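Local coordinates for protein ribosomal RNA small subunit methyltransferase E (Neisseria gonorrhoeae, PDB 5VM8) that probably methylates N3 of a uridine in 16S ribosomal RNA with S-adenosyl methionine as the methyl donor, at residues P82-L87 and S192-F197; I88-S93 and V199-G204; V105-T110 and A237-Q242; V115-C120 and G203-Q208. All blocks are in the same frame, centred on the assembly; numbering follows the deposited sequence.

Contact 1 (P82-L87 and S192-F197)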
loop_
_atom_site.group_PDB
_atom_site.type_symbol
_atom_site.label_atom_id
_atom_site.label_comp_id
_atom_site.label_asym_id
_atom_site.label_seq_id
_atom_site.Cartn_x
_atom_site.Cartn_y
_atom_site.Cartn_z
ATOM N N PRO A 82 -1.990 -10.062 9.836
ATOM C CA PRO A 82 -1.681 -11.394 9.302
ATOM C C PRO A 82 -2.485 -11.711 8.068
ATOM O O PRO A 82 -2.185 -12.702 7.386
ATOM C CB PRO A 82 -2.056 -12.329 10.461
ATOM C CG PRO A 82 -3.139 -11.608 11.177
ATOM C CD PRO A 82 -2.852 -10.131 11.031
ATOM N N LEU A 83 -3.510 -10.906 7.790
ATOM C CA LEU A 83 -4.328 -11.045 6.597
ATOM C C LEU A 83 -3.580 -10.468 5.396
ATOM O O LEU A 83 -3.045 -9.355 5.456
ATOM C CB LEU A 83 -5.659 -10.328 6.798
ATOM C CG LEU A 83 -6.746 -10.491 5.745
ATOM C CD1 LEU A 83 -7.100 -11.979 5.604
ATOM C CD2 LEU A 83 -7.980 -9.657 6.120
ATOM N N ASN A 84 -3.560 -11.220 4.309
ATOM C CA ASN A 84 -2.876 -10.841 3.080
ATOM C C ASN A 84 -3.890 -10.273 2.085
ATOM O O ASN A 84 -4.735 -11.002 1.573
ATOM C CB ASN A 84 -2.160 -12.067 2.519
ATOM C CG ASN A 84 -1.116 -11.717 1.512
ATOM O OD1 ASN A 84 -1.372 -10.981 0.572
ATOM N ND2 ASN A 84 0.071 -12.255 1.690
ATOM N N ILE A 85 -3.831 -8.967 1.832
ATOM C CA ILE A 85 -4.751 -8.282 0.921
ATOM C C ILE A 85 -3.953 -7.608 -0.189
ATOM O O ILE A 85 -3.176 -6.687 0.077
ATOM C CB ILE A 85 -5.602 -7.224 1.640
ATOM C CG1 ILE A 85 -6.326 -7.821 2.842
ATOM C CG2 ILE A 85 -6.592 -6.591 0.651
ATOM C CD1 ILE A 85 -6.814 -6.756 3.822
ATOM N N THR A 86 -4.199 -8.007 -1.438
ATOM C CA THR A 86 -3.715 -7.267 -2.602
ATOM C C THR A 86 -4.865 -6.407 -3.107
ATOM O O THR A 86 -5.918 -6.933 -3.479
ATOM C CB THR A 86 -3.225 -8.198 -3.714
ATOM O OG1 THR A 86 -2.124 -8.988 -3.245
ATOM C CG2 THR A 86 -2.835 -7.415 -4.990
ATOM N N LEU A 87 -4.645 -5.099 -3.164
ATOM C CA LEU A 87 -5.595 -4.162 -3.755
ATOM C C LEU A 87 -5.234 -4.007 -5.226
ATOM O O LEU A 87 -4.169 -3.483 -5.556
ATOM C CB LEU A 87 -5.543 -2.818 -3.033
ATOM C CG LEU A 87 -6.210 -1.605 -3.702
ATOM C CD1 LEU A 87 -7.687 -1.851 -4.009
ATOM C CD2 LEU A 87 -6.023 -0.349 -2.822
ATOM N N SER A 192 -9.744 -18.567 3.267
ATOM C CA SER A 192 -8.763 -19.376 3.975
ATOM C C SER A 192 -7.363 -18.796 3.850
ATOM O O SER A 192 -6.573 -18.888 4.793
ATOM C CB SER A 192 -8.796 -20.835 3.485
ATOM O OG SER A 192 -7.903 -21.068 2.410
ATOM N N GLY A 193 -7.032 -18.214 2.704
ATOM C CA GLY A 193 -5.700 -17.672 2.527
ATOM C C GLY A 193 -5.668 -16.213 2.120
ATOM O O GLY A 193 -6.170 -15.346 2.841
ATOM N N ALA A 194 -5.090 -15.929 0.959
ATOM C CA ALA A 194 -4.912 -14.549 0.559
ATOM C C ALA A 194 -6.179 -14.017 -0.109
ATOM O O ALA A 194 -7.002 -14.772 -0.647
ATOM C CB ALA A 194 -3.708 -14.418 -0.366
ATOM N N ILE A 195 -6.307 -12.693 -0.088
ATOM C CA ILE A 195 -7.417 -11.963 -0.686
ATOM C C ILE A 195 -6.876 -11.071 -1.796
ATOM O O ILE A 195 -5.852 -10.399 -1.628
ATOM C CB ILE A 195 -8.168 -11.111 0.356
ATOM C CG1 ILE A 195 -8.789 -11.998 1.432
ATOM C CG2 ILE A 195 -9.231 -10.225 -0.313
ATOM C CD1 ILE A 195 -9.212 -11.223 2.663
ATOM N N VAL A 196 -7.584 -11.062 -2.923
ATOM C CA VAL A 196 -7.297 -10.191 -4.048
ATOM C C VAL A 196 -8.564 -9.395 -4.272
ATOM O O VAL A 196 -9.649 -9.963 -4.451
ATOM C CB VAL A 196 -6.880 -10.973 -5.304
ATOM C CG1 VAL A 196 -6.769 -10.040 -6.486
ATOM C CG2 VAL A 196 -5.549 -11.642 -5.054
ATOM N N PHE A 197 -8.422 -8.082 -4.263
ATOM C CA PHE A 197 -9.553 -7.190 -4.205
ATOM C C PHE A 197 -9.424 -6.183 -5.336
ATOM O O PHE A 197 -8.405 -5.495 -5.422
ATOM C CB PHE A 197 -9.492 -6.554 -2.804
ATOM C CG PHE A 197 -10.390 -5.409 -2.586
ATOM C CD1 PHE A 197 -11.735 -5.506 -2.861
ATOM C CD2 PHE A 197 -9.903 -4.262 -1.992
ATOM C CE1 PHE A 197 -12.587 -4.456 -2.606
ATOM C CE2 PHE A 197 -10.742 -3.203 -1.741
ATOM C CZ PHE A 197 -12.103 -3.314 -2.042
HETATM O O HOH W 1 -4.282 -13.723 4.270
HETATM O O HOH W 2 -3.362 -11.243 -1.107
#

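Contact 2 (I88-S93 and V199-G204)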
loop_
_atom_site.group_PDB
_atom_site.type_symbol
_atom_site.label_atom_id
_atom_site.label_comp_id
_atom_site.label_asym_id
_atom_site.label_seq_id
_atom_site.Cartn_x
_atom_site.Cartn_y
_atom_site.Cartn_z
ATOM N N ILE A 88 -6.087 -4.515 -6.110
ATOM C CA ILE A 88 -5.981 -4.240 -7.536
ATOM C C ILE A 88 -6.862 -3.035 -7.828
ATOM O O ILE A 88 -8.091 -3.164 -7.885
ATOM C CB ILE A 88 -6.417 -5.436 -8.396
ATOM C CG1 ILE A 88 -5.591 -6.690 -8.104
ATOM C CG2 ILE A 88 -6.268 -5.092 -9.895
ATOM C CD1 ILE A 88 -5.899 -7.812 -9.072
ATOM N N GLN A 89 -6.221 -1.901 -8.126
ATOM C CA GLN A 89 -6.856 -0.595 -8.268
ATOM C C GLN A 89 -6.684 -0.077 -9.694
ATOM O O GLN A 89 -5.553 0.115 -10.157
ATOM C CB GLN A 89 -6.229 0.404 -7.285
ATOM C CG GLN A 89 -6.765 1.823 -7.413
ATOM C CD GLN A 89 -8.221 1.900 -7.013
ATOM O OE1 GLN A 89 -8.557 1.597 -5.863
ATOM N NE2 GLN A 89 -9.105 2.263 -7.961
ATOM N N SER A 90 -7.796 0.198 -10.364
ATOM C CA SER A 90 -7.730 0.877 -11.650
ATOM C C SER A 90 -7.250 2.306 -11.476
ATOM O O SER A 90 -7.717 3.019 -10.582
ATOM C CB SER A 90 -9.087 0.903 -12.339
ATOM O OG SER A 90 -9.680 -0.362 -12.253
ATOM N N ILE A 91 -6.332 2.721 -12.360
ATOM C CA ILE A 91 -5.711 4.033 -12.266
ATOM C C ILE A 91 -6.795 5.089 -12.253
ATOM O O ILE A 91 -7.674 5.091 -13.121
ATOM C CB ILE A 91 -4.768 4.289 -13.443
ATOM C CG1 ILE A 91 -3.801 3.128 -13.658
ATOM C CG2 ILE A 91 -3.999 5.558 -13.204
ATOM C CD1 ILE A 91 -2.871 2.938 -12.537
ATOM N N SER A 92 -6.788 5.924 -11.212
ATOM C CA SER A 92 -7.666 7.073 -11.092
ATOM C C SER A 92 -6.839 8.349 -10.953
ATOM O O SER A 92 -5.621 8.304 -10.716
ATOM C CB SER A 92 -8.586 6.897 -9.892
ATOM O OG SER A 92 -9.126 5.603 -9.950
ATOM N N SER A 93 -7.489 9.495 -11.158
ATOM C CA SER A 93 -6.771 10.769 -11.173
ATOM C C SER A 93 -6.633 11.364 -9.775
ATOM O O SER A 93 -7.486 11.176 -8.904
ATOM C CB SER A 93 -7.407 11.809 -12.106
ATOM O OG SER A 93 -8.511 12.476 -11.552
ATOM N N VAL A 199 -10.799 -2.904 -7.637
ATOM C CA VAL A 199 -11.574 -1.678 -7.550
ATOM C C VAL A 199 -11.461 -0.898 -8.853
ATOM O O VAL A 199 -10.374 -0.791 -9.430
ATOM C CB VAL A 199 -11.124 -0.818 -6.347
ATOM C CG1 VAL A 199 -11.982 0.408 -6.238
ATOM C CG2 VAL A 199 -11.215 -1.651 -5.074
ATOM N N GLY A 200 -12.574 -0.311 -9.283
ATOM C CA GLY A 200 -12.604 0.461 -10.496
ATOM C C GLY A 200 -12.264 1.927 -10.342
ATOM O O GLY A 200 -12.029 2.438 -9.242
ATOM N N PRO A 201 -12.181 2.613 -11.469
ATOM C CA PRO A 201 -11.870 4.045 -11.458
ATOM C C PRO A 201 -13.125 4.859 -11.233
ATOM O O PRO A 201 -14.176 4.277 -10.949
ATOM C CB PRO A 201 -11.270 4.294 -12.859
ATOM C CG PRO A 201 -11.989 3.258 -13.752
ATOM C CD PRO A 201 -12.279 2.056 -12.844
ATOM N N GLU A 202 -13.006 6.189 -11.353
ATOM C CA GLU A 202 -14.158 7.080 -11.273
ATOM C C GLU A 202 -15.306 6.573 -12.137
ATOM O O GLU A 202 -16.425 6.370 -11.651
ATOM C CB GLU A 202 -13.776 8.500 -11.741
ATOM C CG GLU A 202 -12.529 9.118 -11.146
ATOM C CD GLU A 202 -11.227 8.794 -11.879
ATOM O OE1 GLU A 202 -10.221 9.473 -11.579
ATOM O OE2 GLU A 202 -11.187 7.882 -12.738
ATOM N N GLY A 203 -15.029 6.334 -13.425
ATOM C CA GLY A 203 -16.046 5.935 -14.386
ATOM C C GLY A 203 -16.617 4.547 -14.172
ATOM O O GLY A 203 -17.635 4.212 -14.792
ATOM N N GLY A 204 -15.965 3.714 -13.353
ATOM C CA GLY A 204 -16.502 2.407 -13.037
ATOM C C GLY A 204 -16.083 1.317 -14.004
ATOM O O GLY A 204 -15.242 1.490 -14.893
HETATM O O HOH W 3 -8.875 7.222 -14.424
#

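Contact 3 (V105-T110 and A237-Q242)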
loop_
_atom_site.group_PDB
_atom_site.type_symbol
_atom_site.label_atom_id
_atom_site.label_comp_id
_atom_site.label_asym_id
_atom_site.label_seq_id
_atom_site.Cartn_x
_atom_site.Cartn_y
_atom_site.Cartn_z
ATOM N N VAL A 105 -2.677 1.785 2.818
ATOM C CA VAL A 105 -1.454 1.430 3.539
ATOM C C VAL A 105 -1.659 1.566 5.045
ATOM O O VAL A 105 -1.246 0.698 5.816
ATOM C CB VAL A 105 -0.268 2.291 3.054
ATOM C CG1 VAL A 105 0.946 2.081 3.952
ATOM C CG2 VAL A 105 0.078 1.952 1.581
ATOM N N GLU A 106 -2.279 2.661 5.493
ATOM C CA GLU A 106 -2.588 2.786 6.913
ATOM C C GLU A 106 -3.458 1.631 7.378
ATOM O O GLU A 106 -3.313 1.165 8.514
ATOM C CB GLU A 106 -3.303 4.102 7.234
ATOM C CG GLU A 106 -2.496 5.373 6.983
ATOM C CD GLU A 106 -3.374 6.630 7.072
ATOM O OE1 GLU A 106 -4.259 6.692 7.957
ATOM O OE2 GLU A 106 -3.262 7.509 6.209
ATOM N N LEU A 107 -4.365 1.150 6.517
ATOM C CA LEU A 107 -5.262 0.060 6.876
ATOM C C LEU A 107 -4.638 -1.312 6.657
ATOM O O LEU A 107 -5.323 -2.320 6.841
ATOM C CB LEU A 107 -6.564 0.173 6.096
ATOM C CG LEU A 107 -7.309 1.471 6.394
ATOM C CD1 LEU A 107 -8.373 1.748 5.358
ATOM C CD2 LEU A 107 -7.947 1.415 7.789
ATOM N N GLY A 108 -3.372 -1.379 6.256
ATOM C CA GLY A 108 -2.619 -2.610 6.305
ATOM C C GLY A 108 -2.577 -3.432 5.036
ATOM O O GLY A 108 -2.207 -4.611 5.102
ATOM N N VAL A 109 -2.937 -2.855 3.892
ATOM C CA VAL A 109 -2.910 -3.606 2.640
ATOM C C VAL A 109 -1.493 -4.115 2.395
ATOM O O VAL A 109 -0.510 -3.448 2.749
ATOM C CB VAL A 109 -3.436 -2.713 1.498
ATOM C CG1 VAL A 109 -2.361 -1.734 0.991
ATOM C CG2 VAL A 109 -4.010 -3.528 0.388
ATOM N N THR A 110 -1.374 -5.331 1.849
ATOM C CA THR A 110 -0.048 -5.938 1.719
ATOM C C THR A 110 0.584 -5.712 0.355
ATOM O O THR A 110 1.810 -5.756 0.248
ATOM C CB THR A 110 -0.063 -7.447 2.011
ATOM O OG1 THR A 110 -0.286 -8.170 0.795
ATOM C CG2 THR A 110 -1.123 -7.794 3.003
ATOM N N ALA A 237 -13.926 -1.174 2.682
ATOM C CA ALA A 237 -13.902 -2.620 2.492
ATOM C C ALA A 237 -12.697 -3.249 3.169
ATOM O O ALA A 237 -12.824 -4.281 3.849
ATOM C CB ALA A 237 -13.926 -2.951 0.996
ATOM N N ILE A 238 -11.521 -2.637 3.005
ATOM C CA ILE A 238 -10.306 -3.150 3.641
ATOM C C ILE A 238 -10.439 -3.127 5.164
ATOM O O ILE A 238 -10.061 -4.091 5.844
ATOM C CB ILE A 238 -9.082 -2.351 3.154
ATOM C CG1 ILE A 238 -8.902 -2.558 1.643
ATOM C CG2 ILE A 238 -7.825 -2.729 3.924
ATOM C CD1 ILE A 238 -7.861 -1.647 0.951
ATOM N N ALA A 239 -11.037 -2.060 5.715
ATOM C CA ALA A 239 -11.284 -2.010 7.156
ATOM C C ALA A 239 -12.261 -3.102 7.567
ATOM O O ALA A 239 -12.086 -3.752 8.609
ATOM C CB ALA A 239 -11.809 -0.626 7.579
ATOM N N ALA A 240 -13.304 -3.307 6.760
ATOM C CA ALA A 240 -14.241 -4.396 7.012
ATOM C C ALA A 240 -13.535 -5.749 6.955
ATOM O O ALA A 240 -13.836 -6.652 7.744
ATOM C CB ALA A 240 -15.386 -4.346 5.993
ATOM N N MET A 241 -12.589 -5.904 6.023
ATOM C CA MET A 241 -11.839 -7.157 5.931
ATOM C C MET A 241 -10.959 -7.362 7.159
ATOM O O MET A 241 -10.834 -8.486 7.657
ATOM C CB MET A 241 -10.981 -7.170 4.662
ATOM C CG MET A 241 -11.742 -7.300 3.367
ATOM S SD MET A 241 -10.664 -7.146 1.898
ATOM C CE MET A 241 -11.918 -6.719 0.706
ATOM N N GLN A 242 -10.302 -6.294 7.638
ATOM C CA GLN A 242 -9.501 -6.416 8.856
ATOM C C GLN A 242 -10.367 -6.735 10.078
ATOM O O GLN A 242 -9.877 -7.339 11.043
ATOM C CB GLN A 242 -8.680 -5.134 9.117
ATOM C CG GLN A 242 -7.674 -4.719 8.008
ATOM C CD GLN A 242 -6.516 -5.713 7.787
ATOM O OE1 GLN A 242 -6.435 -6.781 8.406
ATOM N NE2 GLN A 242 -5.620 -5.349 6.888
HETATM O O HOH W 4 -3.791 -6.403 5.477
#

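Contact 4 (V115-C120 and G203-Q208)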
loop_
_atom_site.group_PDB
_atom_site.type_symbol
_atom_site.label_atom_id
_atom_site.label_comp_id
_atom_site.label_asym_id
_atom_site.label_seq_id
_atom_site.Cartn_x
_atom_site.Cartn_y
_atom_site.Cartn_z
ATOM N N VAL A 115 -3.756 -0.859 -12.280
ATOM C CA VAL A 115 -4.114 -1.416 -13.580
ATOM C C VAL A 115 -4.806 -0.358 -14.415
ATOM O O VAL A 115 -5.494 0.529 -13.903
ATOM C CB VAL A 115 -5.034 -2.666 -13.537
ATOM C CG1 VAL A 115 -4.421 -3.796 -12.742
ATOM C CG2 VAL A 115 -6.424 -2.303 -13.058
ATOM N N ILE A 116 -4.629 -0.485 -15.723
ATOM C CA ILE A 116 -5.350 0.331 -16.683
ATOM C C ILE A 116 -6.613 -0.428 -17.046
ATOM O O ILE A 116 -6.548 -1.588 -17.462
ATOM C CB ILE A 116 -4.513 0.613 -17.935
ATOM C CG1 ILE A 116 -3.109 1.095 -17.542
ATOM C CG2 ILE A 116 -5.257 1.624 -18.793
ATOM C CD1 ILE A 116 -2.174 1.225 -18.712
ATOM N N SER A 117 -7.756 0.183 -16.799
ATOM C CA SER A 117 -9.030 -0.357 -17.225
ATOM C C SER A 117 -9.579 0.553 -18.310
ATOM O O SER A 117 -8.963 1.551 -18.691
ATOM C CB SER A 117 -10.006 -0.513 -16.049
ATOM O OG SER A 117 -10.522 0.730 -15.624
ATOM N N GLU A 118 -10.743 0.176 -18.823
ATOM C CA GLU A 118 -11.289 0.844 -19.992
ATOM C C GLU A 118 -11.465 2.332 -19.742
ATOM O O GLU A 118 -11.070 3.166 -20.571
ATOM C CB GLU A 118 -12.626 0.198 -20.357
ATOM C CG GLU A 118 -13.405 0.921 -21.421
ATOM C CD GLU A 118 -12.989 0.535 -22.813
ATOM O OE1 GLU A 118 -12.086 -0.318 -22.936
ATOM O OE2 GLU A 118 -13.565 1.091 -23.777
ATOM N N ARG A 119 -12.044 2.685 -18.594
ATOM C CA ARG A 119 -12.417 4.063 -18.312
ATOM C C ARG A 119 -11.314 4.859 -17.617
ATOM O O ARG A 119 -11.604 5.857 -16.962
ATOM C CB ARG A 119 -13.722 4.097 -17.523
ATOM C CG ARG A 119 -14.883 3.657 -18.405
ATOM C CD ARG A 119 -16.159 3.507 -17.616
ATOM N NE ARG A 119 -17.183 2.876 -18.435
ATOM C CZ ARG A 119 -18.400 2.567 -18.015
ATOM N NH1 ARG A 119 -18.753 2.819 -16.767
ATOM N NH2 ARG A 119 -19.259 1.997 -18.840
ATOM N N CYS A 120 -10.061 4.462 -17.799
ATOM C CA CYS A 120 -8.937 5.251 -17.333
ATOM C C CYS A 120 -8.864 6.583 -18.074
ATOM O O CYS A 120 -8.862 6.620 -19.305
ATOM C CB CYS A 120 -7.646 4.465 -17.528
ATOM S SG CYS A 120 -6.205 5.327 -16.941
ATOM N N GLY A 203 -15.029 6.334 -13.425
ATOM C CA GLY A 203 -16.046 5.935 -14.386
ATOM C C GLY A 203 -16.617 4.547 -14.172
ATOM O O GLY A 203 -17.635 4.212 -14.792
ATOM N N GLY A 204 -15.965 3.714 -13.353
ATOM C CA GLY A 204 -16.502 2.407 -13.037
ATOM C C GLY A 204 -16.083 1.317 -14.004
ATOM O O GLY A 204 -15.242 1.490 -14.893
ATOM N N TRP A 205 -16.672 0.144 -13.789
ATOM C CA TRP A 205 -16.443 -1.009 -14.654
ATOM C C TRP A 205 -17.339 -0.991 -15.893
ATOM O O TRP A 205 -18.501 -0.585 -15.827
ATOM C CB TRP A 205 -16.709 -2.308 -13.893
ATOM C CG TRP A 205 -15.884 -2.510 -12.660
ATOM C CD1 TRP A 205 -16.338 -2.738 -11.387
ATOM C CD2 TRP A 205 -14.457 -2.531 -12.590
ATOM N NE1 TRP A 205 -15.275 -2.909 -10.540
ATOM C CE2 TRP A 205 -14.109 -2.782 -11.252
ATOM C CE3 TRP A 205 -13.435 -2.362 -13.538
ATOM C CZ2 TRP A 205 -12.782 -2.891 -10.833
ATOM C CZ3 TRP A 205 -12.117 -2.444 -13.119
ATOM C CH2 TRP A 205 -11.801 -2.688 -11.772
ATOM N N THR A 206 -16.809 -1.485 -17.021
ATOM C CA THR A 206 -17.706 -1.781 -18.143
ATOM C C THR A 206 -18.373 -3.143 -17.950
ATOM O O THR A 206 -17.889 -4.009 -17.213
ATOM C CB THR A 206 -16.999 -1.769 -19.526
ATOM O OG1 THR A 206 -16.081 -2.870 -19.635
ATOM C CG2 THR A 206 -16.316 -0.449 -19.853
ATOM N N GLU A 207 -19.487 -3.324 -18.662
ATOM C CA GLU A 207 -20.249 -4.569 -18.604
ATOM C C GLU A 207 -19.375 -5.770 -18.948
ATOM O O GLU A 207 -19.430 -6.804 -18.271
ATOM C CB GLU A 207 -21.439 -4.460 -19.566
ATOM C CG GLU A 207 -22.482 -5.567 -19.514
ATOM C CD GLU A 207 -23.404 -5.549 -20.742
ATOM O OE1 GLU A 207 -23.134 -4.769 -21.681
ATOM O OE2 GLU A 207 -24.393 -6.314 -20.776
ATOM N N GLN A 208 -18.543 -5.635 -19.988
ATOM C CA GLN A 208 -17.624 -6.702 -20.380
ATOM C C GLN A 208 -16.552 -6.918 -19.317
ATOM O O GLN A 208 -16.135 -8.053 -19.071
ATOM C CB GLN A 208 -16.990 -6.394 -21.748
HETATM O O HOH W 5 -13.299 0.654 -16.413
HETATM O O HOH W 6 -12.202 6.982 -14.817
#

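Contact 1 (P82-L87 and S192-F197)
The ring of Phe-197 is met obliquely by Leu-87, whose CD1 methyl lies 3.8 Å from CD2 of Phe-197. Paired in register, with CG anti to the backbone N in both (chi1 169° and 166°), the two side chains lie side by side and point the same way. Ala-237, Ile-238 and Met-241 of helix 232-244 pack on the phenylalanine as well. Farther back, CD1 of Ile-195 meets the branched end of Leu-83, 3.7 Å from CD1 of Leu-83, the two chains crossing at a slant.

Strands 85-90 and 195-199 run parallel at the middle of the sheet of the SPOUT methyltransferase domain, their short segments 4.8 Å apart and turned by 17°. Ile-195 N gives to Asn-84 O at 2.8 Å. Thr-86 N then gives to Ile-195 O at 2.9 Å, and Phe-197 N to Thr-86 O. Thr-86 and Val-196 stand on the face opposite Leu-87 and Phe-197.

Upstream of the Ile-85 and Ile-195 pair, a water bridges the two segments, accepting from Asn-84 N and giving to Gly-193 O at 2.9 Å. The Asn-84 CB lies 4.0 Å from CB of Ala-194, while its OD1 is bonded to the hydroxyl of Thr-110.

Contact 2 (I88-S93 and V199-G204)
Gln-89 and Val-199 are paired in parallel register on strands 85-90 and 195-199, and their side chains slant across one another. Beyond this pair the 199-204 segment enters the run Gly-200, Pro-201, Glu-202, Gly-203, Gly-204, a glycine-rich loop like the one that holds S-adenosyl methionine in SPOUT methyltransferases, and so consistent with a place near the cofactor in this trefoil-knot domain.

The glutamine chain starts out anti to its backbone N and then folds over at chi2 (66°), which lays the amide against the valine, with Gln-89 OE1 3.6 Å from Val-199 CB. The other end of the amide is held by Gln-89 NE2 to Ser-90 O at 3.1 Å, an acceptor lying in the amide plane. A weak second bond runs from Gln-89 NE2 to Gly-200 O.

Ser-90 points at the loop and grips Val-199 O twice, through its backbone N and through its OG, each at 2.9 Å. Its CB meanwhile sits 3.4 Å from CD of Pro-201. Ser-92 also faces the proline: its OG lies 3.5 Å from Pro-201 CA and donates to Ser-90 O at 3.0 Å, giving that carbonyl two side-chain donors.

Glu-202 is bent at chi2 as well, and its carboxylate comes alongside Ser-92 CB to reach Ser-93, just before helix 94-106. Ser-93 N points straight at Glu-202 OE1, 2.8 Å away with 179° at the hydrogen, meeting the oxygen on its syn side, 20° out of the carboxylate plane.

Contact 3 (V105-T110 and A237-Q242)
Leu-107 meets Ile-238 and Gln-242, which lie one helical turn apart on helix 232-244. The CG2 branch of Ile-238, anti to its backbone N, comes up against Leu-107 CB at 3.8 Å. At the far end of the leucine, CD2 of Leu-107 reaches CB of Ala-239 more loosely, at 4.4 Å. The other branch of Ile-238 runs toward the following loop, where its CD1 lies 4.3 Å from CG2 of Val-109.

The one direct polar link is Gln-242 NE2 to Leu-107 O, 3.0 Å long. The nitrogen lies in the carbonyl plane, but the oxygen stands 30° out of the amide plane and the angle at the hydrogen is only 137°, a rather bent bond. Gln-242 CG, set beside the backbone N by chi1, lies 3.6 Å from Leu-107 O, and the fold at chi2 turns the amide back to that carbonyl.

What presents that carbonyl is the end of helix 94-106. Gly-108 has positive phi (95°) and closes a Schellman motif, its N bonded to Val-105 O at 3.0 Å. Outside the two segments, Arg-149 NH1 donates to both Val-105 O and Val-109 O and so ties the helix end to the chain that leaves it. The amide of Gln-242 is fixed from its other end by Ser-81, whose OG is bonded to OE1.

The contact therefore joins the C-terminal end of helix 94-106 to helix 232-244 beside the parallel sheet. Val-109 and Gln-242 both reach Ile-85 of strand 85-90, Met-241 packs on Ile-195 of strand 195-199, and Val-105 faces helix 128-147.

Contact 4 (V115-C120 and G203-Q208)
Arg-119 and Gly-203 bring their backbones to 5.7 Å, CA to CA. Arg-119 sits in a type I turn from Ser-117 to Cys-120; Gly-203 lies in the glycine-rich loop. Gly-204 follows with positive phi, and Thr-206 is the N-cap of helix 207-215. A water ties the two backbones, accepting from Arg-119 N and Ser-117 OG and giving to Gly-204 O at 2.6 Å.

The arginine chain, extended from CG to NE, lies along the loop and brings NH1 to Gly-203 O (2.7 Å, 155° at the hydrogen), an acceptor in the guanidinium plane. Trp-205 O stands 3.4 Å above one face, toward the rim, and Thr-206 CA lies over the same face. Thr-206 CG2 touches Arg-119 NE at 3.7 Å and Glu-118 CG at 3.6 Å, the threonine and glutamate side chains crossing at about a right angle. Ser-117 CB approaches the Trp-205 ring at its edge, 4.1 Å from CZ3.

Thr-206 N bonds to Glu-209 OE1, consistent with a capping box, and Glu-209 OE2 takes Glu-118 N, so helix 207-215 is tied to the turn leaving strand 111-116, which lies between strands 159-160 and 85-90.

How the contacts relate
After the N-terminal five-stranded sheet, strand 85-90 comes first among the contacts. Its opening half pairs with 192-197 in contact 1 and its far end with 199-204 in contact 2; the two closures cross, and contact 2 continues the strand pairing of contact 1 into the glycine-rich loop. Helix 94-106 follows; contact 3 joins its end to helix 232-244, crossing both earlier closures, and touches contact 1 through Ile-85 O and Thr-110 N. Strand 111-116 flanks strand 85-90, and contact 4 ties the turn beyond it to 203-208. Its loop lies within that of contact 3, crosses contact 1, and shares Gly-203 and Gly-204 with contact 2. Together they bind sheet, helices and loop of the knotted domain.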